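Local coordinates for protein pngf-ii (Elizabethkingia meningoseptica, PDB 4R4X) that probably cleaves intact N-linked glycans from glycoproteins as a peptide:N-glycosidase, at residues E90-K101 with E112-K120. Sequence-based numbering, arbitrary orientation.
Sequences ETGKILGYNVKK and EVWYTNDLK
Lys100 and Tyr115 form an antiparallel hydrogen-bonded pair, Lys100 N to Tyr115 O and Tyr115 N to Lys100 O both 3.0 Å, and the short strands 97-101 and 112-116 run at 145° to each other. On the face that carries Lys101 and Trp114, the lysine lays its aliphatic chain flat over the indole: CB sits 3.5 Å from the centroid of the six-membered ring, a CH-pi contact 4° off the ring normal. With CG anti to the backbone N (chi1 -167°), the chain continues across the ring, and Lys101 NZ forms salt bridges with Glu112 OE2 (2.7 Å, anti lone pair) and, at 3.2 Å, with Glu90 OE2, met from above the carboxylate plane. A long lysine suits both tasks, and its charge probably offsets two neighbouring carboxylates. Val99 crosses the indole at about a right angle, its CG2 3.4 Å from Trp114 CE3. These residues belong to an antiparallel meander of strands 86-94, 97-106, 109-116 and 134-140 in the N-terminal domain. A type I' turn joins the first two; Gly96 suits it, because a side chain there would jam against the preceding carbonyl O. On the Lys100 face, Lys100 CB lies over the Tyr115 ring. Where the strand pairing ends, side chains replace backbone partners: the Thr116 hydroxyl can both donate, OG1 to Asn98 O (2.7 Å), and accept, from Asp118 N in an ST turn, while carboxylate oxygen Asp118 OD2 receives Asn98 N at 2.9 Å. Leu119 CD2 packs against Tyr97 CE1.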
ATOM      1  N   GLU A  90      23.461 -37.582 -26.050  1.00 20.88           N
ATOM      2  CA  GLU A  90      24.667 -36.813 -25.794  1.00 21.88           C
ATOM      3  C   GLU A  90      25.302 -37.263 -24.489  1.00 19.73           C
ATOM      4  O   GLU A  90      24.614 -37.454 -23.472  1.00 19.62           O
ATOM      5  CB  GLU A  90      24.398 -35.311 -25.788  1.00 24.31           C
ATOM      6  CG  GLU A  90      24.076 -34.797 -27.177  1.00 28.45           C
ATOM      7  CD  GLU A  90      23.764 -33.331 -27.213  1.00 31.41           C
ATOM      8  OE1 GLU A  90      24.513 -32.529 -26.602  1.00 32.79           O
ATOM      9  OE2 GLU A  90      22.769 -32.983 -27.874  1.00 34.69           O
ATOM     10  N   THR A  91      26.610 -37.466 -24.549  1.00 18.11           N
ATOM     11  CA  THR A  91      27.403 -37.899 -23.412  1.00 18.42           C
ATOM     12  C   THR A  91      28.693 -37.104 -23.395  1.00 18.44           C
ATOM     13  O   THR A  91      29.093 -36.462 -24.393  1.00 18.15           O
ATOM     14  CB  THR A  91      27.731 -39.426 -23.435  1.00 19.86           C
ATOM     15  OG1 THR A  91      28.573 -39.732 -24.543  1.00 21.62           O
ATOM     16  CG2 THR A  91      26.473 -40.262 -23.540  1.00 19.85           C
ATOM     17  N   GLY A  92      29.363 -37.149 -22.258  1.00 17.52           N
ATOM     18  CA  GLY A  92      30.633 -36.479 -22.140  1.00 16.87           C
ATOM     19  C   GLY A  92      31.168 -36.621 -20.742  1.00 17.08           C
ATOM     20  O   GLY A  92      30.784 -37.534 -20.012  1.00 15.69           O
ATOM     21  N   LYS A  93      32.069 -35.715 -20.390  1.00 17.45           N
ATOM     22  CA  LYS A  93      32.568 -35.622 -19.032  1.00 18.52           C
ATOM     23  C   LYS A  93      32.559 -34.190 -18.527  1.00 17.59           C
ATOM     24  O   LYS A  93      32.808 -33.243 -19.289  1.00 16.85           O
ATOM     25  CB  LYS A  93      33.992 -36.179 -18.958  1.00 20.90           C
ATOM     26  CG  LYS A  93      34.088 -37.676 -18.992  1.00 23.43           C
ATOM     27  CD  LYS A  93      35.555 -38.048 -19.049  1.00 27.26           C
ATOM     28  CE  LYS A  93      35.817 -39.518 -18.836  1.00 30.51           C
ATOM     29  NZ  LYS A  93      36.005 -39.786 -17.380  1.00 33.63           N
ATOM     30  N   ILE A  94      32.260 -34.039 -17.232  1.00 16.69           N
ATOM     31  CA  ILE A  94      32.418 -32.779 -16.530  1.00 17.26           C
ATOM     32  C   ILE A  94      33.202 -33.083 -15.255  1.00 17.27           C
ATOM     33  O   ILE A  94      32.823 -33.978 -14.483  1.00 16.37           O
ATOM     34  CB  ILE A  94      31.058 -32.129 -16.201  1.00 18.24           C
ATOM     35  CG1 ILE A  94      30.369 -31.716 -17.511  1.00 18.53           C
ATOM     36  CG2 ILE A  94      31.228 -30.932 -15.257  1.00 17.70           C
ATOM     37  CD1 ILE A  94      28.962 -31.194 -17.347  1.00 19.45           C
ATOM     38  N   LEU A  95      34.306 -32.357 -15.068  1.00 17.85           N
ATOM     39  CA  LEU A  95      35.200 -32.558 -13.929  1.00 18.22           C
ATOM     40  C   LEU A  95      35.607 -33.994 -13.732  1.00 17.91           C
ATOM     41  O   LEU A  95      35.762 -34.463 -12.595  1.00 17.68           O
ATOM     42  CB  LEU A  95      34.533 -32.038 -12.657  1.00 18.25           C
ATOM     43  CG  LEU A  95      34.147 -30.561 -12.727  1.00 19.18           C
ATOM     44  CD1 LEU A  95      33.454 -30.188 -11.432  1.00 20.07           C
ATOM     45  CD2 LEU A  95      35.332 -29.623 -13.000  1.00 19.96           C
ATOM     46  N   GLY A  96      35.766 -34.710 -14.840  1.00 17.68           N
ATOM     47  CA  GLY A  96      36.191 -36.090 -14.788  1.00 17.47           C
ATOM     48  C   GLY A  96      35.092 -37.117 -14.577  1.00 17.83           C
ATOM     49  O   GLY A  96      35.394 -38.309 -14.523  1.00 19.53           O
ATOM     50  N   TYR A  97      33.838 -36.662 -14.460  1.00 16.57           N
ATOM     51  CA  TYR A  97      32.667 -37.538 -14.266  1.00 16.62           C
ATOM     52  C   TYR A  97      31.877 -37.754 -15.558  1.00 16.74           C
ATOM     53  O   TYR A  97      31.614 -36.807 -16.298  1.00 16.93           O
ATOM     54  CB  TYR A  97      31.738 -36.943 -13.186  1.00 16.57           C
ATOM     55  CG  TYR A  97      32.427 -36.804 -11.846  1.00 17.30           C
ATOM     56  CD1 TYR A  97      32.726 -37.931 -11.086  1.00 18.61           C
ATOM     57  CD2 TYR A  97      32.836 -35.568 -11.370  1.00 18.31           C
ATOM     58  CE1 TYR A  97      33.370 -37.832  -9.874  1.00 19.53           C
ATOM     59  CE2 TYR A  97      33.501 -35.463 -10.151  1.00 19.39           C
ATOM     60  CZ  TYR A  97      33.765 -36.606  -9.418  1.00 19.21           C
ATOM     61  OH  TYR A  97      34.420 -36.523  -8.220  1.00 21.85           O
ATOM     62  N   ASN A  98      31.464 -38.994 -15.820  1.00 17.25           N
ATOM     63  CA  ASN A  98      30.644 -39.274 -16.995  1.00 17.58           C
ATOM     64  C   ASN A  98      29.256 -38.665 -16.848  1.00 17.42           C
ATOM     65  O   ASN A  98      28.623 -38.847 -15.810  1.00 16.15           O
ATOM     66  CB  ASN A  98      30.513 -40.764 -17.195  1.00 18.38           C
ATOM     67  CG  ASN A  98      31.835 -41.409 -17.544  1.00 21.12           C
ATOM     68  OD1 ASN A  98      32.548 -40.957 -18.424  1.00 20.67           O
ATOM     69  ND2 ASN A  98      32.185 -42.444 -16.817  1.00 25.31           N
ATOM     70  N   VAL A  99      28.807 -37.954 -17.881  1.00 16.91           N
ATOM     71  CA  VAL A  99      27.514 -37.267 -17.877  1.00 17.47           C
ATOM     72  C   VAL A  99      26.688 -37.637 -19.108  1.00 18.31           C
ATOM     73  O   VAL A  99      27.240 -37.954 -20.179  1.00 17.85           O
ATOM     74  CB  VAL A  99      27.647 -35.722 -17.782  1.00 17.36           C
ATOM     75  CG1 VAL A  99      28.229 -35.319 -16.420  1.00 17.51           C
ATOM     76  CG2 VAL A  99      28.503 -35.147 -18.905  1.00 16.82           C
ATOM     77  N   LYS A 100      25.372 -37.602 -18.912  1.00 18.20           N
ATOM     78  CA  LYS A 100      24.363 -37.748 -19.954  1.00 18.78           C
ATOM     79  C   LYS A 100      23.542 -36.476 -19.949  1.00 18.86           C
ATOM     80  O   LYS A 100      23.378 -35.828 -18.923  1.00 18.31           O
ATOM     81  CB  LYS A 100      23.435 -38.926 -19.660  1.00 18.43           C
ATOM     82  CG  LYS A 100      24.083 -40.287 -19.817  1.00 19.53           C
ATOM     83  CD  LYS A 100      23.217 -41.435 -19.310  1.00 20.80           C
ATOM     84  CE  LYS A 100      21.914 -41.606 -20.079  1.00 21.53           C
ATOM     85  NZ  LYS A 100      22.100 -41.732 -21.557  1.00 22.24           N
ATOM     86  N   LYS A 101      23.050 -36.098 -21.111  1.00 19.23           N
ATOM     87  CA  LYS A 101      22.191 -34.969 -21.225  1.00 19.83           C
ATOM     88  C   LYS A 101      20.759 -35.398 -21.411  1.00 20.38           C
ATOM     89  O   LYS A 101      20.468 -36.329 -22.171  1.00 20.94           O
ATOM     90  CB  LYS A 101      22.600 -34.109 -22.407  1.00 20.89           C
ATOM     91  CG  LYS A 101      21.925 -32.756 -22.391  1.00 21.34           C
ATOM     92  CD  LYS A 101      22.225 -31.973 -23.666  1.00 23.35           C
ATOM     93  CE  LYS A 101      21.076 -32.029 -24.649  1.00 24.42           C
ATOM     94  NZ  LYS A 101      21.304 -31.117 -25.791  1.00 25.83           N
ATOM     95  N   GLU A 112      18.442 -27.764 -20.610  1.00 24.84           N
ATOM     96  CA  GLU A 112      19.252 -28.958 -20.795  1.00 24.08           C
ATOM     97  C   GLU A 112      19.977 -29.269 -19.480  1.00 22.22           C
ATOM     98  O   GLU A 112      20.570 -28.381 -18.860  1.00 21.90           O
ATOM     99  CB  GLU A 112      20.269 -28.745 -21.905  1.00 26.67           C
ATOM    100  CG  GLU A 112      19.689 -28.278 -23.231  1.00 29.01           C
ATOM    101  CD  GLU A 112      20.785 -27.779 -24.159  1.00 31.79           C
ATOM    102  OE1 GLU A 112      21.056 -26.553 -24.188  1.00 33.51           O
ATOM    103  OE2 GLU A 112      21.404 -28.629 -24.822  1.00 34.03           O
ATOM    104  N   VAL A 113      19.924 -30.532 -19.082  1.00 21.29           N
ATOM    105  CA  VAL A 113      20.479 -31.001 -17.824  1.00 20.52           C
ATOM    106  C   VAL A 113      21.506 -32.118 -18.104  1.00 19.52           C
ATOM    107  O   VAL A 113      21.210 -33.108 -18.783  1.00 18.70           O
ATOM    108  CB  VAL A 113      19.331 -31.453 -16.903  1.00 22.65           C
ATOM    109  CG1 VAL A 113      19.847 -32.008 -15.600  1.00 24.44           C
ATOM    110  CG2 VAL A 113      18.400 -30.265 -16.638  1.00 22.75           C
ATOM    111  N   TRP A 114      22.733 -31.911 -17.631  1.00 17.74           N
ATOM    112  CA  TRP A 114      23.781 -32.904 -17.744  1.00 17.52           C
ATOM    113  C   TRP A 114      24.059 -33.469 -16.361  1.00 16.82           C
ATOM    114  O   TRP A 114      24.354 -32.709 -15.446  1.00 15.42           O
ATOM    115  CB  TRP A 114      25.042 -32.257 -18.243  1.00 17.75           C
ATOM    116  CG  TRP A 114      25.018 -31.804 -19.618  1.00 18.64           C
ATOM    117  CD1 TRP A 114      24.597 -30.606 -20.078  1.00 19.56           C
ATOM    118  CD2 TRP A 114      25.506 -32.527 -20.749  1.00 19.39           C
ATOM    119  NE1 TRP A 114      24.785 -30.526 -21.445  1.00 19.64           N
ATOM    120  CE2 TRP A 114      25.343 -31.701 -21.876  1.00 20.29           C
ATOM    121  CE3 TRP A 114      26.069 -33.788 -20.914  1.00 20.46           C
ATOM    122  CZ2 TRP A 114      25.729 -32.094 -23.158  1.00 21.59           C
ATOM    123  CZ3 TRP A 114      26.446 -34.196 -22.213  1.00 22.42           C
ATOM    124  CH2 TRP A 114      26.265 -33.341 -23.309  1.00 22.45           C
ATOM    125  N   TYR A 115      23.979 -34.788 -16.223  1.00 16.69           N
ATOM    126  CA  TYR A 115      24.048 -35.422 -14.903  1.00 16.80           C
ATOM    127  C   TYR A 115      24.917 -36.659 -14.920  1.00 16.63           C
ATOM    128  O   TYR A 115      25.009 -37.357 -15.940  1.00 16.59           O
ATOM    129  CB  TYR A 115      22.650 -35.787 -14.409  1.00 16.91           C
ATOM    130  CG  TYR A 115      21.921 -36.803 -15.295  1.00 17.23           C
ATOM    131  CD1 TYR A 115      21.192 -36.391 -16.409  1.00 17.38           C
ATOM    132  CD2 TYR A 115      22.005 -38.180 -15.047  1.00 17.91           C
ATOM    133  CE1 TYR A 115      20.541 -37.306 -17.225  1.00 18.24           C
ATOM    134  CE2 TYR A 115      21.358 -39.102 -15.858  1.00 17.01           C
ATOM    135  CZ  TYR A 115      20.626 -38.665 -16.942  1.00 17.57           C
ATOM    136  OH  TYR A 115      19.976 -39.573 -17.756  1.00 17.19           O
ATOM    137  N   THR A 116      25.541 -36.939 -13.778  1.00 16.44           N
ATOM    138  CA  THR A 116      26.301 -38.162 -13.591  1.00 17.94           C
ATOM    139  C   THR A 116      25.692 -39.080 -12.546  1.00 19.13           C
ATOM    140  O   THR A 116      25.086 -38.625 -11.566  1.00 17.87           O
ATOM    141  CB  THR A 116      27.765 -37.885 -13.155  1.00 18.28           C
ATOM    142  OG1 THR A 116      28.491 -39.119 -13.095  1.00 17.64           O
ATOM    143  CG2 THR A 116      27.829 -37.227 -11.802  1.00 18.44           C
ATOM    144  N   ASN A 117      25.896 -40.386 -12.732  1.00 19.93           N
ATOM    145  CA  ASN A 117      25.590 -41.335 -11.671  1.00 21.56           C
ATOM    146  C   ASN A 117      26.821 -42.030 -11.130  1.00 20.68           C
ATOM    147  O   ASN A 117      26.709 -42.988 -10.366  1.00 21.51           O
ATOM    148  CB  ASN A 117      24.531 -42.316 -12.135  1.00 24.35           C
ATOM    149  CG  ASN A 117      23.139 -41.704 -12.059  1.00 26.35           C
ATOM    150  OD1 ASN A 117      22.648 -41.399 -10.976  1.00 31.49           O
ATOM    151  ND2 ASN A 117      22.537 -41.484 -13.187  1.00 27.33           N
ATOM    152  N   ASP A 118      27.987 -41.463 -11.432  1.00 20.85           N
ATOM    153  CA  ASP A 118      29.274 -42.042 -11.042  1.00 20.29           C
ATOM    154  C   ASP A 118      29.431 -42.172  -9.518  1.00 21.15           C
ATOM    155  O   ASP A 118      30.093 -43.092  -9.034  1.00 20.21           O
ATOM    156  CB  ASP A 118      30.434 -41.196 -11.590  1.00 20.04           C
ATOM    157  CG  ASP A 118      30.659 -41.358 -13.124  1.00 21.17           C
ATOM    158  OD1 ASP A 118      29.787 -41.890 -13.840  1.00 21.43           O
ATOM    159  OD2 ASP A 118      31.723 -40.899 -13.605  1.00 21.49           O
ATOM    160  N   LEU A 119      28.851 -41.241  -8.768  1.00 21.10           N
ATOM    161  CA  LEU A 119      29.073 -41.167  -7.329  1.00 22.03           C
ATOM    162  C   LEU A 119      27.940 -41.747  -6.488  1.00 23.06           C
ATOM    163  O   LEU A 119      27.991 -41.659  -5.260  1.00 24.05           O
ATOM    164  CB  LEU A 119      29.307 -39.708  -6.900  1.00 21.95           C
ATOM    165  CG  LEU A 119      30.518 -38.986  -7.467  1.00 22.40           C
ATOM    166  CD1 LEU A 119      30.477 -37.502  -7.146  1.00 22.42           C
ATOM    167  CD2 LEU A 119      31.820 -39.589  -6.962  1.00 23.44           C
ATOM    168  N   LYS A 120      26.918 -42.322  -7.117  1.00 23.35           N
ATOM    169  CA  LYS A 120      25.790 -42.923  -6.375  1.00 23.85           C
ATOM    170  C   LYS A 120      25.192 -41.927  -5.358  1.00 23.23           C
ATOM    171  O   LYS A 120      24.831 -42.291  -4.227  1.00 22.13           O
ATOM    172  CB  LYS A 120      26.200 -44.229  -5.680  1.00 26.57           C
ATOM    173  CG  LYS A 120      26.747 -45.296  -6.625  1.00 30.69           C
ATOM    174  CD  LYS A 120      28.270 -45.280  -6.672  1.00 35.34           C
ATOM    175  CE  LYS A 120      28.827 -46.085  -7.843  1.00 39.73           C
ATOM    176  NZ  LYS A 120      28.503 -47.540  -7.733  1.00 40.09           N
TER
HETATM  177  O   HOH W   1      27.350 -41.763 -14.600  1.00 16.48           O